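Long-range contacts in uronate isomerase (Bacillus halodurans C-125, PDB 3HKA), which probably interconverts uronic acids such as D-glucuronate and their keto forms such as D-fructuronate, as a zinc-binding member of the amidohydrolase superfamily: residues 254-259 and 295-300; 168-173 and 219-224. One frame throughout, in Å; residues are numbered along the deposited sequence.

Contact 1 (254-259 and 295-300); sequences PFAMMI and KFLVTM. With FIX (D-fructuronic acid), chain D.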
loop_
_atom_site.group_PDB
_atom_site.type_symbol
_atom_site.label_atom_id
_atom_site.label_comp_id
_atom_site.label_asym_id
_atom_site.label_seq_id
_atom_site.Cartn_x
_atom_site.Cartn_y
_atom_site.Cartn_z
ATOM N N PRO A 254 22.436 18.945 -9.317
ATOM C CA PRO A 254 21.668 17.700 -9.201
ATOM C C PRO A 254 20.702 17.505 -10.368
ATOM O O PRO A 254 20.349 18.459 -11.074
ATOM C CB PRO A 254 20.921 17.871 -7.880
ATOM C CG PRO A 254 21.809 18.807 -7.095
ATOM C CD PRO A 254 22.208 19.808 -8.147
ATOM N N PHE A 255 20.285 16.258 -10.565
ATOM C CA PHE A 255 19.335 15.919 -11.614
ATOM C C PHE A 255 18.069 15.412 -10.935
ATOM O O PHE A 255 18.088 14.387 -10.245
ATOM C CB PHE A 255 19.913 14.843 -12.533
ATOM C CG PHE A 255 18.974 14.400 -13.618
ATOM C CD1 PHE A 255 18.103 15.306 -14.220
ATOM C CD2 PHE A 255 18.989 13.086 -14.070
ATOM C CE1 PHE A 255 17.262 14.908 -15.255
ATOM C CE2 PHE A 255 18.153 12.676 -15.108
ATOM C CZ PHE A 255 17.289 13.591 -15.701
ATOM N N ALA A 256 16.976 16.146 -11.114
ATOM C CA ALA A 256 15.709 15.775 -10.504
ATOM C C ALA A 256 14.845 14.980 -11.467
ATOM O O ALA A 256 14.606 15.411 -12.598
ATOM C CB ALA A 256 14.966 17.017 -10.053
ATOM N N MET A 257 14.385 13.818 -11.011
ATOM C CA MET A 257 13.525 12.960 -11.819
ATOM C C MET A 257 12.191 12.758 -11.103
ATOM O O MET A 257 12.153 12.327 -9.948
ATOM C CB MET A 257 14.186 11.593 -12.060
ATOM C CG MET A 257 15.545 11.662 -12.735
ATOM S SD MET A 257 16.267 10.027 -13.036
ATOM C CE MET A 257 16.919 9.661 -11.429
ATOM N N MET A 258 11.099 13.089 -11.789
ATOM C CA MET A 258 9.760 12.921 -11.235
ATOM C C MET A 258 9.160 11.819 -12.102
ATOM O O MET A 258 8.690 12.048 -13.215
ATOM C CB MET A 258 8.988 14.237 -11.338
ATOM C CG MET A 258 9.821 15.416 -10.845
ATOM S SD MET A 258 8.879 16.838 -10.268
ATOM C CE MET A 258 8.612 17.681 -11.756
ATOM N N ILE A 259 9.199 10.608 -11.567
ATOM C CA ILE A 259 8.771 9.422 -12.298
ATOM C C ILE A 259 7.381 8.878 -12.023
ATOM O O ILE A 259 6.936 8.834 -10.876
ATOM C CB ILE A 259 9.793 8.295 -12.045
ATOM C CG1 ILE A 259 11.191 8.796 -12.423
ATOM C CG2 ILE A 259 9.416 7.042 -12.830
ATOM C CD1 ILE A 259 12.325 8.046 -11.769
ATOM N N LYS A 295 24.418 13.750 -8.555
ATOM C CA LYS A 295 23.427 13.798 -7.492
ATOM C C LYS A 295 22.053 13.706 -8.139
ATOM O O LYS A 295 21.818 14.283 -9.206
ATOM C CB LYS A 295 23.544 15.103 -6.714
ATOM C CG LYS A 295 24.906 15.338 -6.070
ATOM C CD LYS A 295 24.930 16.714 -5.418
ATOM C CE LYS A 295 26.318 17.105 -4.943
ATOM N NZ LYS A 295 26.328 18.504 -4.409
ATOM N N PHE A 296 21.145 12.989 -7.489
ATOM C CA PHE A 296 19.803 12.799 -8.022
ATOM C C PHE A 296 18.721 13.091 -6.996
ATOM O O PHE A 296 18.774 12.599 -5.868
ATOM C CB PHE A 296 19.626 11.352 -8.490
ATOM C CG PHE A 296 20.617 10.913 -9.527
ATOM C CD1 PHE A 296 20.296 10.962 -10.882
ATOM C CD2 PHE A 296 21.860 10.421 -9.152
ATOM C CE1 PHE A 296 21.200 10.526 -11.842
ATOM C CE2 PHE A 296 22.770 9.984 -10.104
ATOM C CZ PHE A 296 22.441 10.035 -11.454
ATOM N N LEU A 297 17.748 13.905 -7.391
ATOM C CA LEU A 297 16.597 14.225 -6.551
ATOM C C LEU A 297 15.471 13.439 -7.216
ATOM O O LEU A 297 15.272 13.554 -8.426
ATOM C CB LEU A 297 16.278 15.721 -6.600
ATOM C CG LEU A 297 17.065 16.661 -5.683
ATOM C CD1 LEU A 297 17.036 18.075 -6.256
ATOM C CD2 LEU A 297 16.474 16.628 -4.281
ATOM N N VAL A 298 14.743 12.641 -6.444
ATOM C CA VAL A 298 13.672 11.830 -7.021
ATOM C C VAL A 298 12.366 11.854 -6.239
ATOM O O VAL A 298 12.356 11.899 -5.010
ATOM C CB VAL A 298 14.108 10.343 -7.152
ATOM C CG1 VAL A 298 12.960 9.490 -7.723
ATOM C CG2 VAL A 298 15.322 10.233 -8.049
ATOM N N THR A 299 11.262 11.841 -6.975
ATOM C CA THR A 299 9.939 11.777 -6.382
ATOM C C THR A 299 9.150 10.925 -7.368
ATOM O O THR A 299 9.345 11.038 -8.577
ATOM C CB THR A 299 9.291 13.179 -6.214
ATOM O OG1 THR A 299 8.169 13.066 -5.328
ATOM C CG2 THR A 299 8.819 13.745 -7.571
ATOM N N MET A 300 8.287 10.049 -6.865
ATOM C CA MET A 300 7.523 9.185 -7.753
ATOM C C MET A 300 6.021 9.341 -7.556
ATOM O O MET A 300 5.547 9.617 -6.452
ATOM C CB MET A 300 7.977 7.730 -7.566
ATOM C CG MET A 300 9.471 7.553 -7.851
ATOM S SD MET A 300 10.080 5.856 -7.724
ATOM C CE MET A 300 9.753 5.274 -9.422
HETATM O O1A FIX D . 5.981 19.245 -12.451
HETATM C C1 FIX D . 5.222 18.442 -13.047
HETATM O O1B FIX D . 5.460 17.891 -14.137
HETATM C C2 FIX D . 3.876 18.103 -12.375
HETATM O O2 FIX D . 3.962 18.395 -10.976
HETATM C C3 FIX D . 2.728 18.900 -13.044
HETATM O O3 FIX D . 2.710 18.589 -14.453
HETATM C C4 FIX D . 1.289 18.619 -12.514
HETATM O O4 FIX D . 0.308 19.168 -13.413
HETATM C C5 FIX D . 1.036 19.209 -11.097
HETATM O O5 FIX D . 1.543 20.282 -10.753
HETATM C C6 FIX D . 0.146 18.461 -10.113
HETATM O O6 FIX D . 0.450 18.809 -8.766
#
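Met257 lays its methyl CE between two side chains of the neighbouring strand, 3.7 Å from CD1 of Phe296 and 3.8 Å from CG2 of Val298. It gets there because CG stands beside the backbone N (chi1 -58°), the chain runs on straight, and the thioether bends at its end. The same ring atom of Phe296 also meets CD2 of Phe255, the two rings meeting at a slant, while CG of Met257 lies over one face of the Phe255 ring, near its rim. Farther along, Ile259 and Met300 run side by side, CG2 to CE. Helix 282-290 covers this apolar face through Leu287, Leu288 and Val284.

The other face carries Ala256, Leu297, Met258 and Thr299. CB of Ala256 rests 3.9 Å from CB of Leu297, and CG2 of Thr299 touches both CB and CG of Met258, 3.8 Å from the former, while its OG1 is hydrogen-bonded to Phe322 O. From there Met258 leads away from the partner strand, its CE ending 3.1 Å from carboxylate oxygen O1A of D-fructuronic acid.

Between these faces, strands 255-259 and 296-300 run parallel, 15° apart, joined by five backbone hydrogen bonds; the shortest, Met257 N to Leu297 O, measures 2.7 Å. These neighbouring strands belong to the (beta/alpha)8-type barrel of the amidohydrolase superfamily. Both faces thus pack mainly through apolar atoms, one against its helix, while on the other Met258 gives the ligand's carboxylate a methyl neighbour, which can shape the pocket but cannot neutralise the charge.

Contact 2 (168-173 and 219-224); sequences ALRLDP and YMAVSL. With FIX (D-fructuronic acid), chain D.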
loop_
_atom_site.group_PDB
_atom_site.type_symbol
_atom_site.label_atom_id
_atom_site.label_comp_id
_atom_site.label_asym_id
_atom_site.label_seq_id
_atom_site.Cartn_x
_atom_site.Cartn_y
_atom_site.Cartn_z
ATOM N N ALA A 168 15.075 26.392 -11.943
ATOM C CA ALA A 168 15.294 24.959 -12.064
ATOM C C ALA A 168 15.057 24.696 -13.542
ATOM O O ALA A 168 13.955 24.920 -14.045
ATOM C CB ALA A 168 14.292 24.179 -11.213
ATOM N N LEU A 169 16.095 24.243 -14.237
ATOM C CA LEU A 169 16.008 23.977 -15.671
ATOM C C LEU A 169 15.187 22.728 -16.028
ATOM O O LEU A 169 15.686 21.607 -15.956
ATOM C CB LEU A 169 17.425 23.866 -16.244
ATOM C CG LEU A 169 17.594 23.543 -17.729
ATOM C CD1 LEU A 169 16.802 24.530 -18.573
ATOM C CD2 LEU A 169 19.073 23.596 -18.086
ATOM N N ARG A 170 13.928 22.935 -16.411
ATOM C CA ARG A 170 13.023 21.842 -16.784
ATOM C C ARG A 170 13.291 21.452 -18.240
ATOM O O ARG A 170 13.307 22.315 -19.122
ATOM C CB ARG A 170 11.573 22.292 -16.602
ATOM C CG ARG A 170 10.543 21.197 -16.767
ATOM C CD ARG A 170 10.768 20.039 -15.789
ATOM N NE ARG A 170 9.693 19.067 -15.937
ATOM C CZ ARG A 170 8.642 18.981 -15.134
ATOM N NH1 ARG A 170 8.522 19.795 -14.097
ATOM N NH2 ARG A 170 7.677 18.116 -15.407
ATOM N N LEU A 171 13.472 20.153 -18.494
ATOM C CA LEU A 171 13.819 19.676 -19.831
ATOM C C LEU A 171 12.946 18.611 -20.503
ATOM O O LEU A 171 13.399 17.951 -21.438
ATOM C CB LEU A 171 15.264 19.164 -19.799
ATOM C CG LEU A 171 16.324 20.169 -19.324
ATOM C CD1 LEU A 171 17.626 19.450 -18.968
ATOM C CD2 LEU A 171 16.559 21.204 -20.420
ATOM N N ASP A 172 11.710 18.440 -20.054
ATOM C CA ASP A 172 10.835 17.426 -20.651
ATOM C C ASP A 172 10.830 17.403 -22.184
ATOM O O ASP A 172 10.954 16.340 -22.797
ATOM C CB ASP A 172 9.402 17.604 -20.137
ATOM C CG ASP A 172 9.267 17.252 -18.668
ATOM O OD1 ASP A 172 10.245 17.465 -17.923
ATOM O OD2 ASP A 172 8.181 16.778 -18.260
ATOM N N PRO A 173 10.692 18.577 -22.824
ATOM C CA PRO A 173 10.674 18.632 -24.290
ATOM C C PRO A 173 11.938 18.066 -24.931
ATOM O O PRO A 173 11.876 17.381 -25.947
ATOM C CB PRO A 173 10.502 20.127 -24.579
ATOM C CG PRO A 173 9.759 20.627 -23.376
ATOM C CD PRO A 173 10.477 19.917 -22.250
ATOM N N TYR A 219 18.943 23.007 -9.942
ATOM C CA TYR A 219 18.950 21.647 -10.474
ATOM C C TYR A 219 18.257 21.579 -11.829
ATOM O O TYR A 219 17.530 22.499 -12.211
ATOM C CB TYR A 219 18.291 20.654 -9.483
ATOM C CG TYR A 219 16.808 20.845 -9.189
ATOM C CD1 TYR A 219 15.835 20.585 -10.160
ATOM C CD2 TYR A 219 16.376 21.251 -7.924
ATOM C CE1 TYR A 219 14.471 20.722 -9.876
ATOM C CE2 TYR A 219 15.017 21.391 -7.632
ATOM C CZ TYR A 219 14.070 21.125 -8.611
ATOM O OH TYR A 219 12.726 21.267 -8.320
ATOM N N MET A 220 18.527 20.512 -12.575
ATOM C CA MET A 220 17.881 20.286 -13.861
ATOM C C MET A 220 16.816 19.240 -13.556
ATOM O O MET A 220 17.028 18.372 -12.706
ATOM C CB MET A 220 18.882 19.761 -14.889
ATOM C CG MET A 220 19.870 20.822 -15.365
ATOM S SD MET A 220 20.959 20.257 -16.680
ATOM C CE MET A 220 22.290 19.476 -15.716
ATOM N N ALA A 221 15.672 19.310 -14.230
ATOM C CA ALA A 221 14.597 18.371 -13.942
ATOM C C ALA A 221 13.849 17.825 -15.152
ATOM O O ALA A 221 13.896 18.392 -16.250
ATOM C CB ALA A 221 13.608 19.023 -12.990
ATOM N N VAL A 222 13.149 16.715 -14.932
ATOM C CA VAL A 222 12.358 16.077 -15.976
ATOM C C VAL A 222 11.314 15.172 -15.329
ATOM O O VAL A 222 11.576 14.567 -14.285
ATOM C CB VAL A 222 13.250 15.222 -16.918
ATOM C CG1 VAL A 222 13.773 13.990 -16.181
ATOM C CG2 VAL A 222 12.457 14.802 -18.153
ATOM N N SER A 223 10.120 15.111 -15.914
ATOM C CA SER A 223 9.086 14.223 -15.396
ATOM C C SER A 223 9.139 13.065 -16.380
ATOM O O SER A 223 9.315 13.274 -17.580
ATOM C CB SER A 223 7.702 14.896 -15.375
ATOM O OG SER A 223 7.176 15.109 -16.667
ATOM N N LEU A 224 9.013 11.847 -15.872
ATOM C CA LEU A 224 9.128 10.661 -16.708
ATOM C C LEU A 224 7.959 9.690 -16.598
ATOM O O LEU A 224 7.259 9.651 -15.587
ATOM C CB LEU A 224 10.442 9.957 -16.357
ATOM C CG LEU A 224 11.686 10.837 -16.523
ATOM C CD1 LEU A 224 12.847 10.292 -15.681
ATOM C CD2 LEU A 224 12.069 10.898 -17.996
HETATM O O1A FIX D . 5.981 19.245 -12.451
HETATM C C1 FIX D . 5.222 18.442 -13.047
HETATM O O1B FIX D . 5.460 17.891 -14.137
HETATM C C2 FIX D . 3.876 18.103 -12.375
HETATM O O2 FIX D . 3.962 18.395 -10.976
HETATM C C3 FIX D . 2.728 18.900 -13.044
HETATM O O3 FIX D . 2.710 18.589 -14.453
HETATM C C4 FIX D . 1.289 18.619 -12.514
HETATM O O4 FIX D . 0.308 19.168 -13.413
HETATM C C5 FIX D . 1.036 19.209 -11.097
HETATM O O5 FIX D . 1.543 20.282 -10.753
HETATM C C6 FIX D . 0.146 18.461 -10.113
HETATM O O6 FIX D . 0.450 18.809 -8.766
#
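Ser223 and Asp172 meet at the pocket end of two parallel barrel strands, 169-170 and 220-224, of the amidohydrolase (beta/alpha)8-type fold. Ser223 OG, turned between its backbone N and carbonyl carbon (chi1 70°), donates to Asp172 OD2 at 2.5 Å on the syn side, and Ser223 N reaches OD1 at 3.1 Å. Arg170 grips the same carboxylate side-on: NE donates to OD1 at 2.6 Å as a salt bridge and NH2 to OD2, both from above the carboxylate plane. NE and Ser223 N approach OD1 from opposite faces, and each oxygen accepts two bonds.

The Arg170 chain starts with CG beside the carbonyl carbon (chi1 -172°) and bends at chi2, which passes CD near Ala221 O and brings the guanidinium beside Val222 CA and Ser223 CB. Were Asp172 an alanine, OG and N of Ser223 and NE and NH2 of Arg170 would probably lose these acceptors, leaving the guanidinium freer to turn.

Lower down, backbone bonds such as Ala221 N to Leu169 O hold the strands together. Leu169 and Met220 lie side by side under helices 198-215 and 235-250. Ala168 CB sits over one face of the Tyr219 ring, 4.1 Å from its centroid, and the phenol OH is tied to Met25 O. With its flank fixed by Asp172, Arg170 presents its other edge to D-fructuronic acid, NH1 reaching O1A at 3.1 Å and NH2 reaching O1B at 2.6 Å.

Both contacts are buried and belong to one barrel sheet, where strand 220-224 of contact 2 lies directly beside strand 255-262 of contact 1; Ala256 N to Met220 O and Met258 O to Leu224 N, both probable hydrogen bonds, join them. Contact 1 pairs two strands along their length, and its side-chain contacts are almost wholly apolar. In contact 2 the pairing is short, because the first segment turns into helix 172-176, and polar groups gather where the strands end. The two meet again at D-fructuronic acid, where the methyl of Met258 packs against Arg170 NH1: contact 2 brings a charged group to the carboxylate, contact 1 an apolar one.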